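Local coordinates for ABC transporter, substrate binding protein (Polyamine) (Agrobacterium tumefaciens, PDB 4EUO) that binds gamma-aminobutyric acid as a periplasmic substrate-binding protein and probably hands it to an ABC transporter, at residues N50-A64 and D226-A240. Numbering follows the deposited sequence.
With ABU (gamma-amino-butanoic acid), chain E.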
ATOM      1  N   ASN A  50     -21.174   2.376  16.595  1.00 12.25           N
ATOM      2  CA  ASN A  50     -21.703   3.670  16.200  1.00 12.28           C
ATOM      3  C   ASN A  50     -20.856   4.768  16.839  1.00 13.29           C
ATOM      4  O   ASN A  50     -21.363   5.794  17.310  1.00 12.88           O
ATOM      5  CB  ASN A  50     -23.199   3.806  16.540  1.00 12.47           C
ATOM      6  CG  ASN A  50     -23.812   5.068  16.012  1.00 17.57           C
ATOM      7  OD1 ASN A  50     -24.792   5.581  16.567  1.00 17.78           O
ATOM      8  ND2 ASN A  50     -23.271   5.605  14.934  1.00 14.21           N
ATOM      9  N   GLY A  51     -19.545   4.557  16.816  1.00 12.46           N
ATOM     10  CA  GLY A  51     -18.581   5.471  17.397  1.00 12.20           C
ATOM     11  C   GLY A  51     -17.470   5.788  16.420  1.00 13.16           C
ATOM     12  O   GLY A  51     -16.294   5.754  16.792  1.00 13.04           O
ATOM     13  N   VAL A  52     -17.837   6.094  15.176  1.00 11.78           N
ATOM     14  CA  VAL A  52     -16.819   6.348  14.162  1.00 11.36           C
ATOM     15  C   VAL A  52     -16.033   7.577  14.514  1.00 14.53           C
ATOM     16  O   VAL A  52     -16.611   8.654  14.726  1.00 14.40           O
ATOM     17  CB  VAL A  52     -17.436   6.433  12.766  1.00 13.53           C
ATOM     18  CG1 VAL A  52     -16.396   6.890  11.747  1.00 12.69           C
ATOM     19  CG2 VAL A  52     -18.012   5.086  12.373  1.00 13.25           C
ATOM     20  N   THR A  53     -14.722   7.423  14.600  1.00 12.72           N
ATOM     21  CA  THR A  53     -13.849   8.546  14.890  1.00 12.41           C
ATOM     22  C   THR A  53     -12.851   8.804  13.758  1.00 12.15           C
ATOM     23  O   THR A  53     -12.069   9.741  13.842  1.00 13.21           O
ATOM     24  CB  THR A  53     -13.152   8.362  16.220  1.00 17.04           C
ATOM     25  OG1 THR A  53     -12.304   7.233  16.156  1.00 16.62           O
ATOM     26  CG2 THR A  53     -14.145   8.247  17.380  1.00 20.93           C
ATOM     27  N   TRP A  54     -12.837   7.940  12.739  1.00 11.50           N
ATOM     28  CA  TRP A  54     -11.998   8.131  11.541  1.00 11.26           C
ATOM     29  C   TRP A  54     -12.961   8.509  10.439  1.00 10.81           C
ATOM     30  O   TRP A  54     -13.816   7.720  10.105  1.00 11.34           O
ATOM     31  CB  TRP A  54     -11.289   6.821  11.189  1.00 10.85           C
ATOM     32  CG  TRP A  54     -10.256   6.341  12.157  1.00 10.70           C
ATOM     33  CD1 TRP A  54      -9.726   7.018  13.224  1.00 13.08           C
ATOM     34  CD2 TRP A  54      -9.620   5.051  12.141  1.00 10.56           C
ATOM     35  NE1 TRP A  54      -8.776   6.235  13.854  1.00 12.20           N
ATOM     36  CE2 TRP A  54      -8.713   5.016  13.223  1.00 12.28           C
ATOM     37  CE3 TRP A  54      -9.753   3.908  11.330  1.00 12.01           C
ATOM     38  CZ2 TRP A  54      -7.920   3.887  13.499  1.00 12.40           C
ATOM     39  CZ3 TRP A  54      -8.956   2.796  11.596  1.00 12.44           C
ATOM     40  CH2 TRP A  54      -8.058   2.792  12.672  1.00 13.27           C
ATOM     41  N   ASP A  55     -12.835   9.711   9.877  1.00 10.84           N
ATOM     42  CA  ASP A  55     -13.764  10.170   8.834  1.00 10.67           C
ATOM     43  C   ASP A  55     -13.356   9.752   7.421  1.00 10.87           C
ATOM     44  O   ASP A  55     -14.203   9.434   6.602  1.00 11.20           O
ATOM     45  CB  ASP A  55     -13.922  11.693   8.946  1.00 11.85           C
ATOM     46  CG  ASP A  55     -14.442  12.071  10.315  1.00 13.53           C
ATOM     47  OD1 ASP A  55     -15.478  11.521  10.707  1.00 14.08           O
ATOM     48  OD2 ASP A  55     -13.750  12.825  11.013  1.00 13.08           O
ATOM     49  N   VAL A  56     -12.050   9.768   7.177  1.00 10.62           N
ATOM     50  CA  VAL A  56     -11.502   9.305   5.906  1.00 10.42           C
ATOM     51  C   VAL A  56     -10.371   8.373   6.292  1.00 11.78           C
ATOM     52  O   VAL A  56      -9.534   8.703   7.137  1.00 11.60           O
ATOM     53  CB  VAL A  56     -11.009  10.455   5.010  1.00 11.98           C
ATOM     54  CG1 VAL A  56     -10.290   9.898   3.767  1.00 12.61           C
ATOM     55  CG2 VAL A  56     -12.182  11.353   4.581  1.00 12.50           C
ATOM     56  N   VAL A  57     -10.366   7.186   5.676  1.00  9.74           N
ATOM     57  CA  VAL A  57      -9.315   6.212   5.948  1.00  8.34           C
ATOM     58  C   VAL A  57      -8.625   5.820   4.637  1.00  9.31           C
ATOM     59  O   VAL A  57      -9.277   5.520   3.641  1.00  9.39           O
ATOM     60  CB  VAL A  57      -9.886   4.954   6.636  1.00 10.11           C
ATOM     61  CG1 VAL A  57      -8.773   4.004   7.101  1.00 10.36           C
ATOM     62  CG2 VAL A  57     -10.771   5.302   7.852  1.00 10.87           C
ATOM     63  N   ASP A  58      -7.303   5.778   4.693  1.00  7.74           N
ATOM     64  CA  ASP A  58      -6.527   5.242   3.592  1.00  7.77           C
ATOM     65  C   ASP A  58      -6.383   3.728   3.869  1.00  8.67           C
ATOM     66  O   ASP A  58      -5.836   3.309   4.898  1.00  9.20           O
ATOM     67  CB  ASP A  58      -5.172   5.946   3.563  1.00  8.84           C
ATOM     68  CG  ASP A  58      -4.266   5.477   2.456  1.00  8.88           C
ATOM     69  OD1 ASP A  58      -4.045   4.254   2.359  1.00 10.05           O
ATOM     70  OD2 ASP A  58      -3.805   6.322   1.686  1.00 10.04           O
ATOM     71  N   VAL A  59      -6.918   2.929   2.934  1.00  8.43           N
ATOM     72  CA  VAL A  59      -6.936   1.471   3.086  1.00  8.02           C
ATOM     73  C   VAL A  59      -6.326   0.808   1.864  1.00  8.50           C
ATOM     74  O   VAL A  59      -6.157   1.432   0.825  1.00  8.33           O
ATOM     75  CB  VAL A  59      -8.396   0.951   3.285  1.00  9.36           C
ATOM     76  CG1 VAL A  59      -9.025   1.519   4.547  1.00  9.48           C
ATOM     77  CG2 VAL A  59      -9.260   1.243   2.059  1.00  9.65           C
ATOM     78  N   GLU A  60      -6.086  -0.512   1.957  1.00  7.65           N
ATOM     79  CA  GLU A  60      -5.660  -1.260   0.782  1.00  8.09           C
ATOM     80  C   GLU A  60      -6.831  -1.439  -0.171  1.00  8.95           C
ATOM     81  O   GLU A  60      -7.976  -1.652   0.284  1.00  8.66           O
ATOM     82  CB  GLU A  60      -5.074  -2.606   1.222  1.00  9.09           C
ATOM     83  CG  GLU A  60      -3.698  -2.394   1.864  1.00  9.00           C
ATOM     84  CD  GLU A  60      -3.301  -3.423   2.908  1.00 10.09           C
ATOM     85  OE1 GLU A  60      -4.167  -3.928   3.649  1.00  8.85           O
ATOM     86  OE2 GLU A  60      -2.083  -3.656   3.045  1.00 11.45           O
ATOM     87  N   GLY A  61      -6.560  -1.413  -1.482  1.00  8.28           N
ATOM     88  CA  GLY A  61      -7.653  -1.475  -2.452  1.00  8.46           C
ATOM     89  C   GLY A  61      -8.476  -2.747  -2.427  1.00  9.82           C
ATOM     90  O   GLY A  61      -9.678  -2.708  -2.748  1.00  9.37           O
ATOM     91  N   ASP A  62      -7.876  -3.882  -2.073  1.00  8.21           N
ATOM     92  CA  ASP A  62      -8.658  -5.118  -2.024  1.00  8.21           C
ATOM     93  C   ASP A  62      -9.653  -5.089  -0.858  1.00 10.02           C
ATOM     94  O   ASP A  62     -10.781  -5.569  -0.986  1.00 11.22           O
ATOM     95  CB  ASP A  62      -7.743  -6.343  -1.955  1.00  9.63           C
ATOM     96  CG  ASP A  62      -6.990  -6.459  -0.652  1.00 10.25           C
ATOM     97  OD1 ASP A  62      -6.174  -5.546  -0.354  1.00 10.29           O
ATOM     98  OD2 ASP A  62      -7.245  -7.419   0.085  1.00 10.07           O
ATOM     99  N   TYR A  63      -9.232  -4.508   0.274  1.00  8.83           N
ATOM    100  CA  TYR A  63     -10.145  -4.309   1.385  1.00  8.64           C
ATOM    101  C   TYR A  63     -11.270  -3.350   0.951  1.00 10.04           C
ATOM    102  O   TYR A  63     -12.469  -3.666   1.130  1.00 10.32           O
ATOM    103  CB  TYR A  63      -9.403  -3.742   2.602  1.00  9.75           C
ATOM    104  CG  TYR A  63     -10.354  -3.286   3.683  1.00  9.37           C
ATOM    105  CD1 TYR A  63     -10.829  -4.178   4.641  1.00 11.37           C
ATOM    106  CD2 TYR A  63     -10.799  -1.960   3.736  1.00  9.62           C
ATOM    107  CE1 TYR A  63     -11.710  -3.757   5.642  1.00 11.39           C
ATOM    108  CE2 TYR A  63     -11.678  -1.532   4.732  1.00 10.65           C
ATOM    109  CZ  TYR A  63     -12.124  -2.433   5.672  1.00 11.76           C
ATOM    110  OH  TYR A  63     -12.982  -1.995   6.658  1.00 12.96           O
ATOM    111  N   ALA A  64     -10.923  -2.204   0.313  1.00  9.69           N
ATOM    112  CA  ALA A  64     -11.944  -1.214  -0.100  1.00  9.92           C
ATOM    113  C   ALA A  64     -12.995  -1.833  -0.987  1.00 12.61           C
ATOM    114  O   ALA A  64     -14.185  -1.485  -0.851  1.00 12.62           O
ATOM    115  CB  ALA A  64     -11.263  -0.091  -0.869  1.00 10.90           C
ATOM    116  N   ASP A 226      -3.704   1.895  -2.928  1.00  7.94           N
ATOM    117  CA  ASP A 226      -4.535   2.170  -1.763  1.00  7.65           C
ATOM    118  C   ASP A 226      -5.738   2.976  -2.227  1.00  8.36           C
ATOM    119  O   ASP A 226      -5.733   3.581  -3.318  1.00  9.05           O
ATOM    120  CB  ASP A 226      -3.786   2.934  -0.684  1.00  8.73           C
ATOM    121  CG  ASP A 226      -2.960   2.048   0.246  1.00  8.23           C
ATOM    122  OD1 ASP A 226      -2.739   0.863  -0.081  1.00  8.98           O
ATOM    123  OD2 ASP A 226      -2.564   2.539   1.340  1.00  9.31           O
ATOM    124  N   SER A 227      -6.739   3.062  -1.347  1.00  8.27           N
ATOM    125  CA  SER A 227      -7.980   3.755  -1.606  1.00  8.21           C
ATOM    126  C   SER A 227      -8.319   4.647  -0.443  1.00  9.88           C
ATOM    127  O   SER A 227      -7.866   4.414   0.680  1.00  9.31           O
ATOM    128  CB  SER A 227      -9.106   2.741  -1.735  1.00 10.95           C
ATOM    129  OG  SER A 227      -8.799   1.788  -2.740  1.00 10.70           O
ATOM    130  N   LEU A 228      -9.187   5.633  -0.709  1.00  9.39           N
ATOM    131  CA  LEU A 228      -9.783   6.450   0.368  1.00  9.81           C
ATOM    132  C   LEU A 228     -11.227   6.027   0.506  1.00 10.98           C
ATOM    133  O   LEU A 228     -11.947   5.872  -0.487  1.00 10.33           O
ATOM    134  CB  LEU A 228      -9.715   7.941   0.067  1.00  9.76           C
ATOM    135  CG  LEU A 228      -8.315   8.488  -0.099  1.00 11.03           C
ATOM    136  CD1 LEU A 228      -8.357   9.976  -0.384  1.00 12.18           C
ATOM    137  CD2 LEU A 228      -7.416   8.212   1.144  1.00 10.49           C
ATOM    138  N   VAL A 229     -11.626   5.767   1.775  1.00  9.57           N
ATOM    139  CA  VAL A 229     -12.975   5.354   2.134  1.00  9.25           C
ATOM    140  C   VAL A 229     -13.462   6.143   3.326  1.00  9.77           C
ATOM    141  O   VAL A 229     -12.674   6.787   4.028  1.00 10.13           O
ATOM    142  CB  VAL A 229     -13.043   3.840   2.413  1.00 10.57           C
ATOM    143  CG1 VAL A 229     -12.613   3.048   1.188  1.00 10.50           C
ATOM    144  CG2 VAL A 229     -12.196   3.437   3.625  1.00 11.34           C
ATOM    145  N   VAL A 230     -14.787   6.075   3.530  1.00 10.39           N
ATOM    146  CA  VAL A 230     -15.446   6.783   4.624  1.00  9.80           C
ATOM    147  C   VAL A 230     -16.202   5.775   5.456  1.00 10.92           C
ATOM    148  O   VAL A 230     -17.161   5.189   4.978  1.00 11.56           O
ATOM    149  CB  VAL A 230     -16.405   7.838   4.037  1.00 11.50           C
ATOM    150  CG1 VAL A 230     -17.155   8.551   5.172  1.00 12.19           C
ATOM    151  CG2 VAL A 230     -15.661   8.846   3.183  1.00 12.58           C
ATOM    152  N   PRO A 231     -15.772   5.526   6.701  1.00 10.75           N
ATOM    153  CA  PRO A 231     -16.490   4.523   7.507  1.00  9.95           C
ATOM    154  C   PRO A 231     -17.967   4.859   7.729  1.00 12.11           C
ATOM    155  O   PRO A 231     -18.296   6.026   7.977  1.00 12.72           O
ATOM    156  CB  PRO A 231     -15.713   4.486   8.819  1.00 10.83           C
ATOM    157  CG  PRO A 231     -14.331   4.932   8.431  1.00 12.89           C
ATOM    158  CD  PRO A 231     -14.577   6.017   7.389  1.00 10.70           C
ATOM    159  N   LYS A 232     -18.817   3.845   7.677  1.00 11.42           N
ATOM    160  CA  LYS A 232     -20.259   4.002   7.866  1.00 11.50           C
ATOM    161  C   LYS A 232     -20.553   4.511   9.278  1.00 13.12           C
ATOM    162  O   LYS A 232     -20.210   3.860  10.271  1.00 13.14           O
ATOM    163  CB  LYS A 232     -20.931   2.652   7.651  1.00 13.70           C
ATOM    164  CG  LYS A 232     -22.479   2.781   7.662  1.00 19.42           C
ATOM    165  CD  LYS A 232     -23.173   1.704   6.857  1.00 33.83           C
ATOM    166  CE  LYS A 232     -24.617   2.048   6.564  1.00 51.23           C
ATOM    167  NZ  LYS A 232     -24.745   3.003   5.430  1.00 66.62           N
ATOM    168  N   GLY A 233     -21.197   5.677   9.340  1.00 13.18           N
ATOM    169  CA  GLY A 233     -21.520   6.299  10.621  1.00 13.69           C
ATOM    170  C   GLY A 233     -20.673   7.489  10.989  1.00 14.33           C
ATOM    171  O   GLY A 233     -20.812   8.018  12.095  1.00 13.96           O
ATOM    172  N   THR A 234     -19.753   7.928  10.106  1.00 12.82           N
ATOM    173  CA  THR A 234     -18.980   9.141  10.353  1.00 12.12           C
ATOM    174  C   THR A 234     -19.952  10.275  10.718  1.00 13.78           C
ATOM    175  O   THR A 234     -21.037  10.363  10.114  1.00 13.70           O
ATOM    176  CB  THR A 234     -18.180   9.569   9.099  1.00 12.57           C
ATOM    177  OG1 THR A 234     -17.636  10.890   9.290  1.00 13.29           O
ATOM    178  CG2 THR A 234     -19.034   9.539   7.825  1.00 12.75           C
ATOM    179  N   LYS A 235     -19.526  11.159  11.619  1.00 13.32           N
ATOM    180  CA  LYS A 235     -20.388  12.298  11.975  1.00 13.81           C
ATOM    181  C   LYS A 235     -20.048  13.485  11.087  1.00 19.95           C
ATOM    182  O   LYS A 235     -20.689  14.539  11.180  1.00 21.65           O
ATOM    183  CB  LYS A 235     -20.259  12.650  13.471  1.00 14.94           C
ATOM    184  CG  LYS A 235     -18.888  13.093  13.951  1.00 18.40           C
ATOM    185  CD  LYS A 235     -18.911  13.684  15.383  1.00 23.36           C
ATOM    186  CE  LYS A 235     -19.309  15.155  15.447  1.00 27.70           C
ATOM    187  NZ  LYS A 235     -18.515  16.031  14.524  1.00 25.98           N
ATOM    188  N   ASN A 236     -19.015  13.320  10.217  1.00 16.93           N
ATOM    189  CA  ASN A 236     -18.525  14.378   9.328  1.00 16.02           C
ATOM    190  C   ASN A 236     -18.618  13.917   7.850  1.00 17.07           C
ATOM    191  O   ASN A 236     -17.647  14.102   7.096  1.00 16.90           O
ATOM    192  CB  ASN A 236     -17.077  14.745   9.724  1.00 16.83           C
ATOM    193  CG  ASN A 236     -16.891  15.162  11.174  1.00 26.16           C
ATOM    194  OD1 ASN A 236     -16.029  14.648  11.935  1.00 22.69           O
ATOM    195  ND2 ASN A 236     -17.678  16.139  11.584  1.00 20.04           N
ATOM    196  N   LYS A 237     -19.761  13.331   7.442  1.00 16.05           N
ATOM    197  CA  LYS A 237     -19.943  12.750   6.100  1.00 15.36           C
ATOM    198  C   LYS A 237     -19.685  13.732   4.973  1.00 19.73           C
ATOM    199  O   LYS A 237     -18.866  13.447   4.100  1.00 17.53           O
ATOM    200  CB  LYS A 237     -21.289  12.054   5.935  1.00 19.07           C
ATOM    201  CG  LYS A 237     -21.402  11.190   4.685  1.00 18.86           C
ATOM    202  CD  LYS A 237     -22.693  10.430   4.671  1.00 24.51           C
ATOM    203  CE  LYS A 237     -22.928   9.785   3.330  1.00 39.76           C
ATOM    204  NZ  LYS A 237     -24.229   9.066   3.296  1.00 50.29           N
ATOM    205  N   ASP A 238     -20.343  14.906   4.997  1.00 16.80           N
ATOM    206  CA  ASP A 238     -20.128  15.875   3.920  1.00 17.55           C
ATOM    207  C   ASP A 238     -18.679  16.339   3.853  1.00 17.87           C
ATOM    208  O   ASP A 238     -18.113  16.414   2.761  1.00 18.82           O
ATOM    209  CB  ASP A 238     -21.102  17.079   4.053  1.00 19.33           C
ATOM    210  CG  ASP A 238     -22.560  16.702   3.863  1.00 32.09           C
ATOM    211  OD1 ASP A 238     -22.828  15.636   3.265  1.00 34.03           O
ATOM    212  OD2 ASP A 238     -23.437  17.488   4.290  1.00 35.54           O
ATOM    213  N   ALA A 239     -18.057  16.593   5.007  1.00 15.75           N
ATOM    214  CA  ALA A 239     -16.672  17.036   5.087  1.00 14.75           C
ATOM    215  C   ALA A 239     -15.733  15.931   4.559  1.00 15.77           C
ATOM    216  O   ALA A 239     -14.761  16.243   3.872  1.00 15.75           O
ATOM    217  CB  ALA A 239     -16.304  17.396   6.520  1.00 16.05           C
ATOM    218  N   ALA A 240     -16.072  14.653   4.833  1.00 14.06           N
ATOM    219  CA  ALA A 240     -15.263  13.509   4.374  1.00 14.24           C
ATOM    220  C   ALA A 240     -15.261  13.444   2.853  1.00 16.33           C
ATOM    221  O   ALA A 240     -14.193  13.241   2.241  1.00 14.93           O
ATOM    222  CB  ALA A 240     -15.815  12.225   4.962  1.00 14.67           C
TER
HETATM  223  N   ABU E 404      -0.873   0.013   1.769  1.00 15.93           N
HETATM  224  CD  ABU E 404       0.334   0.738   1.355  1.00 11.32           C
HETATM  225  CB  ABU E 404       0.857   1.627   2.457  1.00 11.35           C
HETATM  226  CG  ABU E 404       2.062   2.359   1.974  1.00 11.20           C
HETATM  227  C   ABU E 404       2.784   3.192   3.012  1.00  9.76           C
HETATM  228  O   ABU E 404       4.034   3.559   2.744  1.00  9.30           O
HETATM  229  OXT ABU E 404       2.281   3.454   4.194  1.00  9.40           O
HETATM  230  O   HOH W   1     -16.934  10.658  12.734  1.00 15.26           O
HETATM  231  O   HOH W   2      -3.363  -2.113  -1.660  1.00  9.84           O
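V57 and V59 exchange four backbone hydrogen bonds with V229 and S227, pairing strand 56-60 antiparallel with the end of strand 215-229 in the periplasmic binding protein fold. The bonds are nearly straight; V57 N to V229 O, for instance, is 2.9 Å with 168° at the hydrogen. V57, V59, S227 and V229 share one face of this ladder, where A64 of the following helix packs on S227 and V229; D58 and L228 lie on the other.

At its ligand end the ladder carries D226, whose side chain can be followed outward. D226 CB lies 3.2 Å from V59 O, the carbonyl that accepts from S227 N. CG lies beside the backbone N, and the carboxylate divides its oxygens: D226 OD1 accepts a hydrogen bond from the ligand's amino N at 2.8 Å, while D226 OD2 makes a weak bond to that nitrogen and stands 2.5 Å from D58 OD1. So short an oxygen pair, between carboxylate planes turned 65° apart, suggests that one of the two acids is protonated, without showing which. D58 is itself hydrogen-bonded by W8, Q16 and S98, consistent with a second-shell role in positioning the GABA-binding D226.

Beyond the ladder, P231 opens a type II turn to T234, and P231 CG packs 3.6 Å from V57 CG2. V52 closes over this turn, with CG1 against P231 CB and CG2 against K232 O. The far end is fixed by D55: T234 OG1 donates to D55 OD1 at 2.7 Å, on the anti side and 25° out of the carboxylate plane, while the same OG1 accepts a hydrogen bond from N236 N in an ST turn.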